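PDB 6GED: PrgB from Enterococcus faecalis, which is a cell-wall-anchored surface protein of the antigen I/II family, represented here by its glucan-binding protein C-like domain, and probably acts in adhesion. Local coordinates for residues A[211-216]-A[236-241]; A[49-54]-A[85-90]; A[29-34]-A[304-309]. One frame throughout, in Å; residues are numbered along the deposited sequence.

From the N terminus, residues 29-34 come first and 304-309 last, so interaction 3 closes a loop of 269 residues that takes in almost the whole domain and fastens its two ends together. Within that loop, interaction 2 (49-54 with 85-90) closes early, over a mainly irregular excursion with two short helices, at the edge of the sheet containing strand 99-104. Interaction 1 (211-216 with 236-241) opens later and joins strand 211-215 to the short strand 239-240. Interactions 1 and 2 therefore follow in series, their centres 30 Å apart across the chain's centre; both nest within interaction 3, and none cross.

Interaction 1: residues A[211-216]-A[236-241]; sequences AEFVSD and DGKFYS. With NA (sodium ion), chain D.
The aliphatic chain of Lys238 lies over the ring of Phe213, and its CD is the atom that does the touching. CD sits 3.6 Å from the centroid of the Phe213 ring and 5° off the ring normal, a CH-pi contact centred on the face. A bend in the outer part of the lysine chain (chi3 -91°) sends NZ on to a salt bridge with Asp168, leaving at most a weak cation-pi attraction to Phe213.

Phe239 meets the other strand differently. Its ring turns an edge to the backbone, with CD1 3.3 Å from Val214 O and that oxygen in the ring plane, while CB packs against Val214 CG2. In the backbone, Val214 and Phe239 form an antiparallel hydrogen-bonded pair. Phe239 N donates to Val214 O over 2.8 Å, nearly in line with the carbonyl bond, and Val214 N returns a longer bond to Phe239 O, 3.2 Å. Further along, Tyr240 offers CD1 to Ala211 CB at 3.7 Å, and water 1 bridges Glu212 O and Ser241 N.

Asp236 OD2 accepts from Lys238 N at 3.0 Å, which makes an Asx turn; the approach of Tyr240 OH to Asp236 OD1 is unusually short and so doubtful in detail. The CB of Glu212 points away from strand 239-240, and its OE1 binds the sodium ion at 2.6 Å, whose ligands include Asn201 OD1, Ser199 O and waters 3 and 4.

Strand 211-215 also pairs antiparallel with strand 280-287, through backbone bonds of Ala211, Phe213 and Ser215, whereas strand 239-240 pairs with 232-233; Val214 reaches Phe302 of strand 299-302, and the ring of Phe239 meets Phe223 of strand 221-224.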
loop_
_atom_site.group_PDB
_atom_site.type_symbol
_atom_site.label_atom_id
_atom_site.label_comp_id
_atom_site.label_asym_id
_atom_site.label_seq_id
_atom_site.Cartn_x
_atom_site.Cartn_y
_atom_site.Cartn_z
ATOM N N ALA A 211 9.159 -10.685 -0.254
ATOM C CA ALA A 211 9.134 -9.493 0.592
ATOM C C ALA A 211 8.192 -8.466 0.003
ATOM O O ALA A 211 8.118 -8.309 -1.225
ATOM C CB ALA A 211 10.522 -8.849 0.756
ATOM N N GLU A 212 7.498 -7.744 0.881
ATOM C CA GLU A 212 6.816 -6.542 0.445
ATOM C C GLU A 212 7.825 -5.382 0.385
ATOM O O GLU A 212 8.758 -5.310 1.189
ATOM C CB GLU A 212 5.664 -6.235 1.409
ATOM C CG GLU A 212 4.745 -7.483 1.534
ATOM C CD GLU A 212 3.387 -7.206 2.126
ATOM O OE1 GLU A 212 3.156 -6.075 2.575
ATOM O OE2 GLU A 212 2.543 -8.138 2.170
ATOM N N PHE A 213 7.630 -4.465 -0.558
ATOM C CA PHE A 213 8.648 -3.452 -0.821
ATOM C C PHE A 213 7.990 -2.143 -1.211
ATOM O O PHE A 213 6.816 -2.111 -1.573
ATOM C CB PHE A 213 9.657 -3.882 -1.925
ATOM C CG PHE A 213 9.060 -3.969 -3.336
ATOM C CD1 PHE A 213 8.697 -5.214 -3.844
ATOM C CD2 PHE A 213 8.920 -2.835 -4.163
ATOM C CE1 PHE A 213 8.169 -5.347 -5.146
ATOM C CE2 PHE A 213 8.376 -2.967 -5.492
ATOM C CZ PHE A 213 8.002 -4.247 -5.951
ATOM N N VAL A 214 8.781 -1.056 -1.115
ATOM C CA VAL A 214 8.445 0.213 -1.751
ATOM C C VAL A 214 9.636 0.565 -2.648
ATOM O O VAL A 214 10.747 0.038 -2.490
ATOM C CB VAL A 214 8.103 1.356 -0.743
ATOM C CG1 VAL A 214 6.785 1.070 0.023
ATOM C CG2 VAL A 214 9.228 1.581 0.265
ATOM N N SER A 215 9.378 1.395 -3.646
ATOM C CA SER A 215 10.427 1.710 -4.605
ATOM C C SER A 215 9.971 2.900 -5.436
ATOM O O SER A 215 8.846 3.379 -5.293
ATOM C CB SER A 215 10.718 0.504 -5.502
ATOM O OG SER A 215 9.544 0.204 -6.215
ATOM N N ASP A 216 10.842 3.335 -6.362
ATOM C CA ASP A 216 10.420 4.205 -7.461
ATOM C C ASP A 216 9.754 5.479 -6.947
ATOM O O ASP A 216 8.618 5.815 -7.305
ATOM C CB ASP A 216 9.502 3.407 -8.378
ATOM C CG ASP A 216 10.239 2.213 -8.980
ATOM O OD1 ASP A 216 9.815 1.067 -8.762
ATOM O OD2 ASP A 216 11.286 2.432 -9.597
ATOM N N ASP A 236 18.792 -4.018 -6.336
ATOM C CA ASP A 236 17.756 -4.000 -7.383
ATOM C C ASP A 236 16.888 -2.745 -7.351
ATOM O O ASP A 236 15.932 -2.652 -8.119
ATOM C CB ASP A 236 16.841 -5.256 -7.293
ATOM C CG ASP A 236 16.149 -5.427 -5.914
ATOM O OD1 ASP A 236 15.928 -6.583 -5.494
ATOM O OD2 ASP A 236 15.811 -4.421 -5.265
ATOM N N GLY A 237 17.187 -1.773 -6.494
ATOM C CA GLY A 237 16.441 -0.545 -6.455
ATOM C C GLY A 237 15.296 -0.499 -5.479
ATOM O O GLY A 237 14.810 0.603 -5.163
ATOM N N LYS A 238 14.873 -1.629 -4.941
ATOM C CA LYS A 238 13.701 -1.619 -4.096
ATOM C C LYS A 238 14.123 -1.547 -2.629
ATOM O O LYS A 238 15.260 -1.883 -2.278
ATOM C CB LYS A 238 12.861 -2.873 -4.366
ATOM C CG LYS A 238 12.564 -3.029 -5.875
ATOM C CD LYS A 238 11.835 -4.357 -6.152
ATOM C CE LYS A 238 12.801 -5.467 -6.443
ATOM N NZ LYS A 238 12.495 -6.043 -7.796
ATOM N N PHE A 239 13.205 -1.096 -1.790
ATOM C CA PHE A 239 13.415 -0.983 -0.339
ATOM C C PHE A 239 12.631 -2.103 0.325
ATOM O O PHE A 239 11.400 -2.085 0.303
ATOM C CB PHE A 239 12.923 0.357 0.214
ATOM C CG PHE A 239 13.626 1.557 -0.389
ATOM C CD1 PHE A 239 13.330 1.961 -1.677
ATOM C CD2 PHE A 239 14.599 2.232 0.319
ATOM C CE1 PHE A 239 13.979 3.043 -2.269
ATOM C CE2 PHE A 239 15.253 3.332 -0.277
ATOM C CZ PHE A 239 14.933 3.721 -1.553
ATOM N N TYR A 240 13.342 -3.077 0.873
ATOM C CA TYR A 240 12.747 -4.182 1.602
ATOM C C TYR A 240 13.796 -4.793 2.525
ATOM O O TYR A 240 14.991 -4.473 2.464
ATOM C CB TYR A 240 12.173 -5.248 0.632
ATOM C CG TYR A 240 13.130 -5.854 -0.395
ATOM C CD1 TYR A 240 13.655 -7.143 -0.223
ATOM C CD2 TYR A 240 13.425 -5.191 -1.588
ATOM C CE1 TYR A 240 14.501 -7.707 -1.153
ATOM C CE2 TYR A 240 14.281 -5.771 -2.558
ATOM C CZ TYR A 240 14.807 -7.029 -2.331
ATOM O OH TYR A 240 15.631 -7.603 -3.283
ATOM N N SER A 241 13.337 -5.719 3.355
ATOM C CA SER A 241 14.241 -6.554 4.144
ATOM C C SER A 241 14.667 -7.758 3.323
ATOM O O SER A 241 13.818 -8.609 3.024
ATOM C CB SER A 241 13.552 -7.053 5.406
ATOM O OG SER A 241 14.398 -7.987 6.090
HETATM NA NA NA D . 2.889 -6.181 5.147
HETATM O O HOH W 1 10.590 -6.121 3.385
HETATM O O HOH W 2 13.533 2.599 -6.504
HETATM O O HOH W 3 1.961 -7.705 7.012
HETATM O O HOH W 4 0.798 -5.382 4.915
#

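Interaction 2: residues A[49-54]-A[85-90]; sequences GKFIKA and QNSFVK
Ala54 and Asn86 are joined through the backbone: Ala54 N donates to Asn86 O at 2.8 Å, with an N-H...O angle of 167° and the donor in the carbonyl plane. A CA-H...O contact lies next to this bond, Ser87 CA standing 3.3 Å from Ile52 O.

Lys53 occupies the N-cap position of helix 54-57, so the bonded Ala54 N-H belongs to the first turn of that helix. The contact thus ties the helix start to the turn leading into strand 88-89, while the weakly bonded strand 50-51 and strand 88-89 each pair antiparallel with strand 99-104.

Apolar contact is made by Ala54 CB, which points toward the other segment and reaches Val89 CG2 at 3.8 Å. The same methyl lies 3.3 Å from Phe88 O.

The remaining contacts mix polar and apolar groups. Phe51 CD2 comes within 3.5 Å of Ser87 OG, whose main hydrogen-bond partner is Phe84 O. Lys53 CG crosses the Asn86 amide at a slant, 3.6 Å from OD1. That amide oxygen accepts from Asn83 N, whereas Lys53 NZ turns away to Thr81 OG1 and a salt bridge with Asp56.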
loop_
_atom_site.group_PDB
_atom_site.type_symbol
_atom_site.label_atom_id
_atom_site.label_comp_id
_atom_site.label_asym_id
_atom_site.label_seq_id
_atom_site.Cartn_x
_atom_site.Cartn_y
_atom_site.Cartn_z
ATOM N N GLY A 49 -10.970 2.497 -14.326
ATOM C CA GLY A 49 -10.764 1.066 -14.210
ATOM C C GLY A 49 -12.056 0.295 -14.393
ATOM O O GLY A 49 -13.151 0.783 -14.119
ATOM N N LYS A 50 -11.906 -0.930 -14.862
ATOM C CA LYS A 50 -13.015 -1.868 -14.888
ATOM C C LYS A 50 -13.360 -2.352 -13.477
ATOM O O LYS A 50 -12.475 -2.721 -12.696
ATOM C CB LYS A 50 -12.613 -3.050 -15.749
ATOM C CG LYS A 50 -12.690 -2.744 -17.250
ATOM C CD LYS A 50 -12.219 -3.976 -18.069
ATOM C CE LYS A 50 -11.477 -3.585 -19.375
ATOM N NZ LYS A 50 -10.706 -4.738 -19.984
ATOM N N PHE A 51 -14.653 -2.386 -13.152
ATOM C CA PHE A 51 -15.069 -2.847 -11.834
ATOM C C PHE A 51 -15.204 -4.367 -11.809
ATOM O O PHE A 51 -15.569 -5.000 -12.802
ATOM C CB PHE A 51 -16.387 -2.194 -11.409
ATOM C CG PHE A 51 -16.255 -0.689 -11.139
ATOM C CD1 PHE A 51 -16.668 0.238 -12.109
ATOM C CD2 PHE A 51 -15.714 -0.217 -9.953
ATOM C CE1 PHE A 51 -16.558 1.631 -11.892
ATOM C CE2 PHE A 51 -15.575 1.187 -9.725
ATOM C CZ PHE A 51 -16.006 2.111 -10.714
ATOM N N ILE A 52 -14.868 -4.952 -10.672
ATOM C CA ILE A 52 -15.077 -6.382 -10.453
ATOM C C ILE A 52 -16.341 -6.547 -9.619
ATOM O O ILE A 52 -16.449 -5.984 -8.527
ATOM C CB ILE A 52 -13.861 -7.023 -9.764
ATOM C CG1 ILE A 52 -12.625 -6.940 -10.653
ATOM C CG2 ILE A 52 -14.166 -8.484 -9.392
ATOM C CD1 ILE A 52 -11.332 -7.406 -9.917
ATOM N N LYS A 53 -17.314 -7.285 -10.133
ATOM C CA LYS A 53 -18.517 -7.558 -9.348
ATOM C C LYS A 53 -18.150 -8.250 -8.037
ATOM O O LYS A 53 -17.273 -9.119 -8.009
ATOM C CB LYS A 53 -19.483 -8.439 -10.146
ATOM C CG LYS A 53 -20.312 -7.702 -11.158
ATOM C CD LYS A 53 -21.151 -8.671 -12.003
ATOM C CE LYS A 53 -20.426 -9.984 -12.236
ATOM N NZ LYS A 53 -19.184 -9.783 -13.044
ATOM N N ALA A 54 -18.815 -7.845 -6.943
ATOM C CA ALA A 54 -18.543 -8.459 -5.636
ATOM C C ALA A 54 -18.798 -9.967 -5.662
ATOM O O ALA A 54 -18.096 -10.728 -4.996
ATOM C CB ALA A 54 -19.400 -7.826 -4.528
ATOM N N GLN A 85 -21.632 0.302 -8.218
ATOM C CA GLN A 85 -22.534 -0.138 -7.160
ATOM C C GLN A 85 -22.330 -1.605 -6.818
ATOM O O GLN A 85 -22.281 -1.967 -5.634
ATOM C CB GLN A 85 -23.987 0.100 -7.577
ATOM C CG GLN A 85 -24.190 1.301 -8.504
ATOM C CD GLN A 85 -23.957 2.624 -7.799
ATOM O OE1 GLN A 85 -23.647 2.660 -6.605
ATOM N NE2 GLN A 85 -24.101 3.723 -8.536
ATOM N N ASN A 86 -22.218 -2.473 -7.821
ATOM C CA ASN A 86 -22.120 -3.888 -7.489
ATOM C C ASN A 86 -20.686 -4.351 -7.263
ATOM O O ASN A 86 -20.479 -5.536 -6.967
ATOM C CB ASN A 86 -22.822 -4.767 -8.549
ATOM C CG ASN A 86 -22.154 -4.716 -9.934
ATOM O OD1 ASN A 86 -20.973 -4.371 -10.100
ATOM N ND2 ASN A 86 -22.905 -5.102 -10.917
ATOM N N SER A 87 -19.698 -3.452 -7.351
ATOM C CA SER A 87 -18.341 -3.791 -6.940
ATOM C C SER A 87 -18.128 -3.648 -5.433
ATOM O O SER A 87 -17.012 -3.870 -4.961
ATOM C CB SER A 87 -17.312 -2.917 -7.652
ATOM O OG SER A 87 -17.351 -1.586 -7.147
ATOM N N PHE A 88 -19.146 -3.252 -4.685
ATOM C CA PHE A 88 -18.977 -2.997 -3.254
ATOM C C PHE A 88 -18.777 -4.304 -2.513
ATOM O O PHE A 88 -19.620 -5.195 -2.605
ATOM C CB PHE A 88 -20.208 -2.291 -2.696
ATOM C CG PHE A 88 -20.104 -1.979 -1.243
ATOM C CD1 PHE A 88 -20.897 -2.624 -0.323
ATOM C CD2 PHE A 88 -19.188 -1.049 -0.800
ATOM C CE1 PHE A 88 -20.797 -2.315 1.031
ATOM C CE2 PHE A 88 -19.078 -0.735 0.542
ATOM C CZ PHE A 88 -19.882 -1.368 1.457
ATOM N N VAL A 89 -17.678 -4.418 -1.778
ATOM C CA VAL A 89 -17.347 -5.626 -1.032
ATOM C C VAL A 89 -17.322 -5.283 0.463
ATOM O O VAL A 89 -16.862 -4.207 0.854
ATOM C CB VAL A 89 -15.990 -6.203 -1.489
ATOM C CG1 VAL A 89 -15.412 -7.197 -0.439
ATOM C CG2 VAL A 89 -16.118 -6.851 -2.886
ATOM N N LYS A 90 -17.851 -6.187 1.280
ATOM C CA LYS A 90 -17.823 -6.073 2.733
ATOM C C LYS A 90 -16.858 -7.126 3.257
ATOM O O LYS A 90 -17.043 -8.315 2.991
ATOM C CB LYS A 90 -19.220 -6.272 3.319
ATOM C CG LYS A 90 -20.062 -5.006 3.389
ATOM C CD LYS A 90 -19.790 -4.191 4.678
ATOM C CE LYS A 90 -20.516 -4.775 5.901
ATOM N NZ LYS A 90 -19.935 -4.334 7.217
#

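Interaction 3: residues A[29-34]-A[304-309]; sequences NLVFDQ and FSTNLN
An ST turn, in which Ser305 OG accepts from Asn307 N, shapes the C-terminal loop where Thr306 and Asn307 meet strand 30-38. Thr306 is gripped through both backbone and side chain. Its OG1 accepts from Phe32 N at 2.9 Å in an almost straight bond (175°), and its N donates to Phe32 O over the same 2.9 Å, from a position tilted out of the carbonyl plane. The first torsion of Thr306 sets OG1 between its own N and carbonyl carbon; CG2 then faces Leu30, with Leu30 CD2 at 4.0 Å.

Water 5 links polar groups of the loop, donating to Asn307 OD1 and accepting from Thr306 OG1; its approach to Asp33 OD1 is implausibly short and therefore doubtful. Beyond it, Asn307 ND2 donates in its own amide plane to Gln34 OE1 at 3.0 Å; the two amide planes are turned 57° apart. The other carboxylate oxygen of Asp33, OD2, bonds to Ser35 OG.

On the apolar side Phe32 and Phe304 meet obliquely, their planes at 58°. Phe32 CD1 approaches Phe304 CE2 at 3.7 Å, close to the plane of the Phe304 ring, and Phe177 of strand 169-179 also meets the Phe32 ring. Asn307 is the centre of an inverse gamma turn, so two overlapping tight turns carry the chain past the N-terminal strand of this GbpC-like, beta-rich domain.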
loop_
_atom_site.group_PDB
_atom_site.type_symbol
_atom_site.label_atom_id
_atom_site.label_comp_id
_atom_site.label_asym_id
_atom_site.label_seq_id
_atom_site.Cartn_x
_atom_site.Cartn_y
_atom_site.Cartn_z
ATOM N N ASN A 29 4.409 17.657 9.407
ATOM C CA ASN A 29 3.722 18.797 8.809
ATOM C C ASN A 29 2.353 18.416 8.263
ATOM O O ASN A 29 1.415 19.216 8.302
ATOM C CB ASN A 29 4.618 19.361 7.714
ATOM C CG ASN A 29 5.955 19.787 8.250
ATOM O OD1 ASN A 29 6.029 20.518 9.254
ATOM N ND2 ASN A 29 7.033 19.364 7.587
ATOM N N LEU A 30 2.229 17.198 7.729
ATOM C CA LEU A 30 0.990 16.658 7.214
ATOM C C LEU A 30 0.419 15.705 8.254
ATOM O O LEU A 30 1.179 14.978 8.877
ATOM C CB LEU A 30 1.256 15.862 5.920
ATOM C CG LEU A 30 0.055 15.070 5.425
ATOM C CD1 LEU A 30 -0.979 16.079 4.945
ATOM C CD2 LEU A 30 0.432 14.096 4.297
ATOM N N VAL A 31 -0.893 15.648 8.366
ATOM C CA VAL A 31 -1.528 14.645 9.198
ATOM C C VAL A 31 -2.536 13.899 8.320
ATOM O O VAL A 31 -3.400 14.496 7.720
ATOM C CB VAL A 31 -2.211 15.203 10.456
ATOM C CG1 VAL A 31 -3.297 16.191 10.094
ATOM C CG2 VAL A 31 -2.759 14.066 11.295
ATOM N N PHE A 32 -2.373 12.593 8.222
ATOM C CA PHE A 32 -3.277 11.760 7.456
ATOM C C PHE A 32 -3.313 10.436 8.213
ATOM O O PHE A 32 -2.547 9.534 7.947
ATOM C CB PHE A 32 -2.799 11.607 6.011
ATOM C CG PHE A 32 -3.897 11.289 5.040
ATOM C CD1 PHE A 32 -4.211 9.987 4.735
ATOM C CD2 PHE A 32 -4.619 12.290 4.444
ATOM C CE1 PHE A 32 -5.223 9.697 3.849
ATOM C CE2 PHE A 32 -5.631 12.009 3.559
ATOM C CZ PHE A 32 -5.932 10.710 3.257
ATOM N N ASP A 33 -4.209 10.368 9.179
ATOM C CA ASP A 33 -4.332 9.228 10.052
ATOM C C ASP A 33 -5.762 9.097 10.527
ATOM O O ASP A 33 -6.637 9.755 10.012
ATOM C CB ASP A 33 -3.347 9.324 11.211
ATOM C CG ASP A 33 -3.609 10.513 12.113
ATOM O OD1 ASP A 33 -2.699 10.914 12.840
ATOM O OD2 ASP A 33 -4.719 11.023 12.105
ATOM N N GLN A 34 -5.997 8.208 11.476
ATOM C CA GLN A 34 -7.359 7.960 11.944
ATOM C C GLN A 34 -8.072 9.243 12.348
ATOM O O GLN A 34 -9.292 9.349 12.194
ATOM C CB GLN A 34 -7.325 6.976 13.122
ATOM C CG GLN A 34 -6.823 5.594 12.702
ATOM C CD GLN A 34 -5.323 5.429 12.918
ATOM O OE1 GLN A 34 -4.513 6.274 12.502
ATOM N NE2 GLN A 34 -4.945 4.344 13.595
ATOM N N PHE A 304 -1.868 3.665 3.717
ATOM C CA PHE A 304 -1.170 4.935 3.644
ATOM C C PHE A 304 -1.558 5.748 4.869
ATOM O O PHE A 304 -2.747 5.909 5.149
ATOM C CB PHE A 304 -1.507 5.690 2.355
ATOM C CG PHE A 304 -0.934 7.080 2.323
ATOM C CD1 PHE A 304 0.384 7.277 1.982
ATOM C CD2 PHE A 304 -1.699 8.172 2.736
ATOM C CE1 PHE A 304 0.932 8.566 1.995
ATOM C CE2 PHE A 304 -1.157 9.467 2.774
ATOM C CZ PHE A 304 0.150 9.657 2.397
ATOM N N SER A 305 -0.564 6.286 5.572
ATOM C CA SER A 305 -0.834 7.139 6.716
ATOM C C SER A 305 0.424 7.923 7.045
ATOM O O SER A 305 1.511 7.629 6.548
ATOM C CB SER A 305 -1.254 6.309 7.943
ATOM O OG SER A 305 -0.089 5.800 8.567
ATOM N N THR A 306 0.262 8.898 7.947
ATOM C CA THR A 306 1.387 9.547 8.591
ATOM C C THR A 306 1.767 8.884 9.913
ATOM O O THR A 306 2.529 9.463 10.689
ATOM C CB THR A 306 1.074 11.041 8.811
ATOM O OG1 THR A 306 -0.174 11.199 9.520
ATOM C CG2 THR A 306 1.006 11.731 7.429
ATOM N N ASN A 307 1.262 7.680 10.193
ATOM C CA ASN A 307 1.624 7.046 11.464
ATOM C C ASN A 307 3.036 6.523 11.368
ATOM O O ASN A 307 3.245 5.320 11.174
ATOM C CB ASN A 307 0.675 5.909 11.814
ATOM C CG ASN A 307 -0.705 6.406 12.116
ATOM O OD1 ASN A 307 -0.860 7.506 12.658
ATOM N ND2 ASN A 307 -1.727 5.631 11.740
ATOM N N LEU A 308 3.997 7.438 11.403
ATOM C CA LEU A 308 5.383 7.057 11.240
ATOM C C LEU A 308 5.730 6.087 12.340
ATOM O O LEU A 308 5.421 6.327 13.511
ATOM C CB LEU A 308 6.307 8.263 11.343
ATOM C CG LEU A 308 6.018 9.426 10.387
ATOM C CD1 LEU A 308 7.176 10.418 10.404
ATOM C CD2 LEU A 308 5.753 8.903 8.975
ATOM N N ASN A 309 6.410 5.016 11.993
ATOM C CA ASN A 309 6.884 4.180 13.086
ATOM C C ASN A 309 8.215 4.667 13.651
ATOM O O ASN A 309 8.922 3.906 14.318
ATOM C CB ASN A 309 6.931 2.741 12.623
ATOM C CG ASN A 309 5.539 2.136 12.584
ATOM O OD1 ASN A 309 4.718 2.390 13.476
ATOM N ND2 ASN A 309 5.258 1.347 11.551
HETATM O O HOH W 5 -0.422 10.427 12.114
#